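Local coordinates for protein tartronic semialdehyde reductase (Salmonella typhimurium, PDB 1YB4) that reduces 2-hydroxy-3-oxopropanoate (tartronate semialdehyde) to (R)-glycerate, probably with either NADH or NADPH as the hydride donor, at residues V31-I34 with G35-D39; E184-S187 with E188-F192; V191-K195 with A196-P200. All coordinates share one frame; numbering follows the deposited sequence.

Contact 1 (V31-I34 with G35-D39); sequences VTTI and GPVAD
Val31 and Val37 meet through their CG2 methyls, 4.1 Å apart, across a bend that turns the chain back beside the end of strand 28-31. This is the close-packed side. With CG1 anti to the backbone N (chi1 177°), Val37 turns CG2 toward Val31, and the CG2 of Thr33 joins from farther off, 4.4 Å from CG2 of Val37. Valines suit the place because a methyl carried directly on CB is held by the backbone and meets its partner without a long flexible chain; Leu41 and Leu42 of helix 39-42 and Leu11 add to the apolar surroundings. The bend follows the second strand of the Rossmann-type nucleotide-binding domain, and Thr33 lies near the presumed glycine-rich turn. In such folds the loop after this strand commonly faces the adenosine end of the cofactor, so a similar place is likely here. Toward solvent the packing thins out. The side chain of Ile34 points away from 35-39 overall, its CG1 held over the next peptide by a chi1 of 65°, while Pro36 stiffens the exposed corner. No hydrogen bond ties 31-34 to 35-39; the side chain of Thr33 merely rests on Gly35, its CG2 3.7 Å from Gly35 O.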
# COMPACT_ATOMS: atom_id res chain seq x y z
N VAL A 31 -43.09 -14.11 -10.62
CA VAL A 31 -42.08 -13.50 -9.77
C VAL A 31 -42.20 -13.89 -8.31
O VAL A 31 -43.15 -14.56 -7.91
CB VAL A 31 -42.15 -11.97 -9.86
CG1 VAL A 31 -42.21 -11.55 -11.33
CG2 VAL A 31 -43.35 -11.45 -9.10
N THR A 32 -41.24 -13.44 -7.51
CA THR A 32 -41.19 -13.71 -6.07
C THR A 32 -40.05 -12.93 -5.44
O THR A 32 -39.06 -12.62 -6.10
CB THR A 32 -40.95 -15.20 -5.78
OG1 THR A 32 -41.15 -15.45 -4.39
CG2 THR A 32 -39.52 -15.59 -6.12
N THR A 33 -40.19 -12.61 -4.16
CA THR A 33 -39.16 -11.86 -3.41
C THR A 33 -39.69 -11.69 -2.00
O THR A 33 -40.87 -11.95 -1.74
CB THR A 33 -38.87 -10.47 -4.05
OG1 THR A 33 -37.91 -9.76 -3.26
CG2 THR A 33 -40.13 -9.64 -4.17
N ILE A 34 -38.83 -11.27 -1.08
CA ILE A 34 -39.23 -11.09 0.32
C ILE A 34 -40.18 -9.91 0.48
O ILE A 34 -41.22 -10.03 1.13
CB ILE A 34 -38.00 -10.87 1.25
CG1 ILE A 34 -37.29 -9.56 0.91
CG2 ILE A 34 -37.03 -12.02 1.11
CD1 ILE A 34 -37.78 -8.35 1.73
N GLY A 35 -39.84 -8.79 -0.15
CA GLY A 35 -40.66 -7.61 -0.03
C GLY A 35 -41.95 -7.65 -0.82
O GLY A 35 -42.32 -8.69 -1.37
N PRO A 36 -42.67 -6.52 -0.84
CA PRO A 36 -43.93 -6.40 -1.56
C PRO A 36 -43.68 -6.12 -3.03
O PRO A 36 -42.96 -5.18 -3.37
CB PRO A 36 -44.60 -5.22 -0.87
CG PRO A 36 -43.42 -4.34 -0.54
CD PRO A 36 -42.44 -5.34 0.02
N VAL A 37 -44.26 -6.94 -3.90
CA VAL A 37 -44.10 -6.75 -5.33
C VAL A 37 -44.69 -5.41 -5.74
O VAL A 37 -45.83 -5.10 -5.43
CB VAL A 37 -44.80 -7.86 -6.12
CG1 VAL A 37 -44.67 -7.59 -7.60
CG2 VAL A 37 -44.21 -9.20 -5.77
N ALA A 38 -43.89 -4.61 -6.43
CA ALA A 38 -44.34 -3.30 -6.90
C ALA A 38 -45.63 -3.52 -7.68
O ALA A 38 -45.78 -4.50 -8.42
CB ALA A 38 -43.28 -2.67 -7.79
N ASP A 39 -46.58 -2.61 -7.51
CA ASP A 39 -47.86 -2.73 -8.21
C ASP A 39 -47.66 -2.79 -9.73
O ASP A 39 -48.26 -3.64 -10.40
CB ASP A 39 -48.74 -1.53 -7.88
CG ASP A 39 -49.12 -0.73 -9.12
OD1 ASP A 39 -50.08 -1.14 -9.82
OD2 ASP A 39 -48.45 0.29 -9.40

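Contact 2 (E184-S187 with E188-F192); sequences EAVS and EALVF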
# COMPACT_ATOMS: atom_id res chain seq x y z
N GLU A 184 -9.41 6.26 -8.09
CA GLU A 184 -8.41 6.66 -7.11
C GLU A 184 -7.25 7.36 -7.80
O GLU A 184 -6.68 8.33 -7.27
CB GLU A 184 -7.92 5.43 -6.34
CG GLU A 184 -7.28 5.72 -4.99
CD GLU A 184 -5.82 6.09 -5.09
OE1 GLU A 184 -5.19 5.80 -6.13
OE2 GLU A 184 -5.28 6.66 -4.10
N ALA A 185 -6.91 6.90 -9.00
CA ALA A 185 -5.82 7.52 -9.74
C ALA A 185 -6.13 8.99 -10.07
O ALA A 185 -5.31 9.87 -9.81
CB ALA A 185 -5.54 6.73 -11.01
N VAL A 186 -7.31 9.25 -10.62
CA VAL A 186 -7.69 10.62 -10.95
C VAL A 186 -7.66 11.48 -9.68
O VAL A 186 -7.28 12.66 -9.72
CB VAL A 186 -9.11 10.66 -11.61
CG1 VAL A 186 -9.47 12.08 -12.06
CG2 VAL A 186 -9.14 9.70 -12.80
N SER A 187 -8.05 10.89 -8.55
CA SER A 187 -8.06 11.59 -7.25
C SER A 187 -6.66 12.02 -6.79
O SER A 187 -6.46 13.14 -6.30
CB SER A 187 -8.68 10.68 -6.18
OG SER A 187 -9.97 10.23 -6.53
N GLU A 188 -5.69 11.13 -6.94
CA GLU A 188 -4.32 11.41 -6.52
C GLU A 188 -3.65 12.45 -7.41
O GLU A 188 -2.92 13.31 -6.94
CB GLU A 188 -3.48 10.12 -6.52
CG GLU A 188 -3.65 9.28 -5.27
CD GLU A 188 -2.64 8.13 -5.18
OE1 GLU A 188 -1.47 8.29 -5.60
OE2 GLU A 188 -3.03 7.06 -4.65
N ALA A 189 -3.92 12.36 -8.71
CA ALA A 189 -3.36 13.28 -9.70
C ALA A 189 -3.92 14.71 -9.58
O ALA A 189 -3.16 15.68 -9.60
CB ALA A 189 -3.61 12.74 -11.10
N LEU A 190 -5.23 14.82 -9.45
CA LEU A 190 -5.86 16.13 -9.35
C LEU A 190 -5.64 16.80 -7.98
O LEU A 190 -5.32 17.99 -7.91
CB LEU A 190 -7.36 16.02 -9.67
CG LEU A 190 -7.64 15.67 -11.14
CD1 LEU A 190 -9.12 15.45 -11.38
CD2 LEU A 190 -7.16 16.79 -12.02
N VAL A 191 -5.78 16.05 -6.88
CA VAL A 191 -5.54 16.64 -5.56
C VAL A 191 -4.10 17.19 -5.58
O VAL A 191 -3.85 18.32 -5.15
CB VAL A 191 -5.70 15.59 -4.42
CG1 VAL A 191 -5.25 16.16 -3.10
CG2 VAL A 191 -7.14 15.18 -4.31
N PHE A 192 -3.17 16.41 -6.12
CA PHE A 192 -1.78 16.84 -6.22
C PHE A 192 -1.65 18.07 -7.12
O PHE A 192 -1.00 19.05 -6.75
CB PHE A 192 -0.94 15.72 -6.83
CG PHE A 192 0.25 16.22 -7.58
CD1 PHE A 192 1.38 16.66 -6.90
CD2 PHE A 192 0.21 16.32 -8.96
CE1 PHE A 192 2.45 17.20 -7.59
CE2 PHE A 192 1.28 16.86 -9.66
CZ PHE A 192 2.40 17.30 -8.98
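Residues 184-187 and 188-192 are consecutive turns of one alpha-helix, joined by four backbone hydrogen bonds from residue i+4 back to residue i. Glu188 N reaches Glu184 O at 3.0 Å, and the same pattern links Ala189 with Ala185, Leu190 with Val186, and Val191 with Ser187. The two middle bonds are nearly straight, that from Ala189 N to Ala185 O having an N-H...O angle of 165°.

On one flank Val186 and Leu190 lie side by side and point the same way, CG1 of Val186 packing 3.5 Å from CD1 of Leu190. Val186 puts CG1 there by holding it anti to its backbone N (chi1 -175°), and the pair gives the helix an apolar flank. Ser187 can be buried among such neighbours because its hydroxyl OG hydrogen-bonds to Ile183 O, one turn back.

Another flank carries two acids. In the model Glu184 bends at chi2 (-84°) and brings its carboxylate to that of Glu188, the two planes nearly perpendicular, although the oxygens are too close for this detail to be relied on. Glu188 has firmer partners: its OE2 accepts a hydrogen bond from Asn258 N and its OE1 bonds Thr259 OG1, both of the second subunit. A long acidic side chain therefore suits this place, as it spans the interface with both oxygens engaged. Ala185, with only a methyl, packs on Leu181 of that subunit, consistent with a close approach of the helix.

Within the chain, the Val186 side packs on Ile216, Leu217 and Met224 of helix 215-225, while Glu184 and Glu188 touch Leu286 of helix 283-290 and Glu184 also meets Cys262 and Leu265 of helix 257-271.

Contact 3 (V191-K195 with A196-P200); sequences VFASK and AGADP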
# COMPACT_ATOMS: atom_id res chain seq x y z
N VAL A 191 -5.78 16.05 -6.88
CA VAL A 191 -5.54 16.64 -5.56
C VAL A 191 -4.10 17.19 -5.58
O VAL A 191 -3.85 18.32 -5.15
CB VAL A 191 -5.70 15.59 -4.42
CG1 VAL A 191 -5.25 16.16 -3.10
CG2 VAL A 191 -7.14 15.18 -4.31
N PHE A 192 -3.17 16.41 -6.12
CA PHE A 192 -1.78 16.84 -6.22
C PHE A 192 -1.65 18.07 -7.12
O PHE A 192 -1.00 19.05 -6.75
CB PHE A 192 -0.94 15.72 -6.83
CG PHE A 192 0.25 16.22 -7.58
CD1 PHE A 192 1.38 16.66 -6.90
CD2 PHE A 192 0.21 16.32 -8.96
CE1 PHE A 192 2.45 17.20 -7.59
CE2 PHE A 192 1.28 16.86 -9.66
CZ PHE A 192 2.40 17.30 -8.98
N ALA A 193 -2.23 18.01 -8.32
CA ALA A 193 -2.18 19.13 -9.25
C ALA A 193 -2.75 20.36 -8.55
O ALA A 193 -2.23 21.46 -8.69
CB ALA A 193 -3.00 18.83 -10.51
N SER A 194 -3.82 20.16 -7.80
CA SER A 194 -4.44 21.27 -7.11
C SER A 194 -3.51 21.88 -6.06
O SER A 194 -3.23 23.07 -6.11
CB SER A 194 -5.74 20.83 -6.46
OG SER A 194 -6.31 21.92 -5.75
N LYS A 195 -3.05 21.05 -5.12
CA LYS A 195 -2.16 21.53 -4.06
C LYS A 195 -0.86 22.09 -4.63
O LYS A 195 -0.14 22.82 -3.94
CB LYS A 195 -1.86 20.40 -3.05
CG LYS A 195 -1.13 20.88 -1.79
CD LYS A 195 -1.21 19.87 -0.63
CE LYS A 195 -0.77 20.51 0.69
NZ LYS A 195 -0.91 19.62 1.88
N ALA A 196 -0.57 21.77 -5.89
CA ALA A 196 0.63 22.27 -6.54
C ALA A 196 0.37 23.67 -7.11
O ALA A 196 1.29 24.37 -7.52
CB ALA A 196 1.08 21.30 -7.65
N GLY A 197 -0.89 24.08 -7.12
CA GLY A 197 -1.25 25.39 -7.65
C GLY A 197 -1.87 25.42 -9.04
O GLY A 197 -2.22 26.50 -9.53
N ALA A 198 -2.01 24.27 -9.67
CA ALA A 198 -2.60 24.21 -11.01
C ALA A 198 -4.12 24.10 -10.91
O ALA A 198 -4.65 23.77 -9.84
CB ALA A 198 -2.04 23.01 -11.77
N ASP A 199 -4.81 24.38 -12.01
CA ASP A 199 -6.26 24.32 -12.04
C ASP A 199 -6.68 22.95 -12.52
O ASP A 199 -6.38 22.56 -13.67
CB ASP A 199 -6.82 25.39 -13.00
CG ASP A 199 -8.35 25.43 -13.01
OD1 ASP A 199 -9.00 24.38 -12.79
OD2 ASP A 199 -8.91 26.53 -13.26
N PRO A 200 -7.39 22.20 -11.67
CA PRO A 200 -7.84 20.86 -12.06
C PRO A 200 -8.59 20.82 -13.40
O PRO A 200 -8.42 19.88 -14.18
CB PRO A 200 -8.69 20.38 -10.86
CG PRO A 200 -8.90 21.62 -10.02
CD PRO A 200 -7.66 22.46 -10.24
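Ala193 O and Ser194 O receive the two bonds that close the C-terminal end of this long helix in a Schellman motif. Ala198 N donates to Ala193 O at 3.0 Å, and Gly197 N to Ser194 O at 2.7 Å. The first meets its carbonyl at a wide C=O...N angle of 156°, tilted somewhat from the carbonyl plane, whereas the second reaches its oxygen from well above that plane, because the chain is already turning. Gly197 makes the turn with a positive phi of 103°, where a side chain would be jammed against the preceding carbonyl oxygen; glycine is thus the residue this conformation calls for. Ala196 N makes weak bonds to Phe192 O, at 2.9 Å, and to Ala193 O, so the regular helical pattern frays before the cap takes over.

Lys195 is extended along its whole length, with CG anti to its backbone N (chi1 -170°), and carries NZ to two carbonyl oxygens, Ala290 O of its own chain and Ala253 O of the second subunit. Ala196 O in turn takes a hydrogen bond from Lys104 NZ of that subunit. The following helix starts after this short connection: Pro200, which has no N-H to give, fits its first turn, and Asp199 is its N-cap, OD1 accepting a hydrogen bond from Val201 N.

Packing follows from the same reversal. Ala198 comes back over the last turn, its CB 4.5 Å from CB of Ala193, and both side chains rest on Val203 of helix 200-207. Alanine probably suits both places because its short side chain allows the loop to lie close to the helix and to Val203. The Phe192 side chain packs on Val173 of the second subunit, and Ala196 CB stands obliquely over one side of its ring, displaced toward the rim, 4.3 Å from Phe192 CE1.

Overall arrangement
Contacts 2 and 3 are successive parts of helix 167-195: they share Val191 and Phe192, their centres are about 9 Å apart, and they touch where CD2 of Leu190 packs 4.0 Å from Pro200 O. Both face the second subunit, one through the body of the helix and the other through its capped end. Contact 1 belongs to the nucleotide-binding domain on the opposite side of the chain's centre, about 42 Å from contact 2 and 49 Å from contact 3, between centres. Lys172, the predicted active-site residue, lies near the start of the helix that carries contacts 2 and 3, yet all three contacts lie away from it.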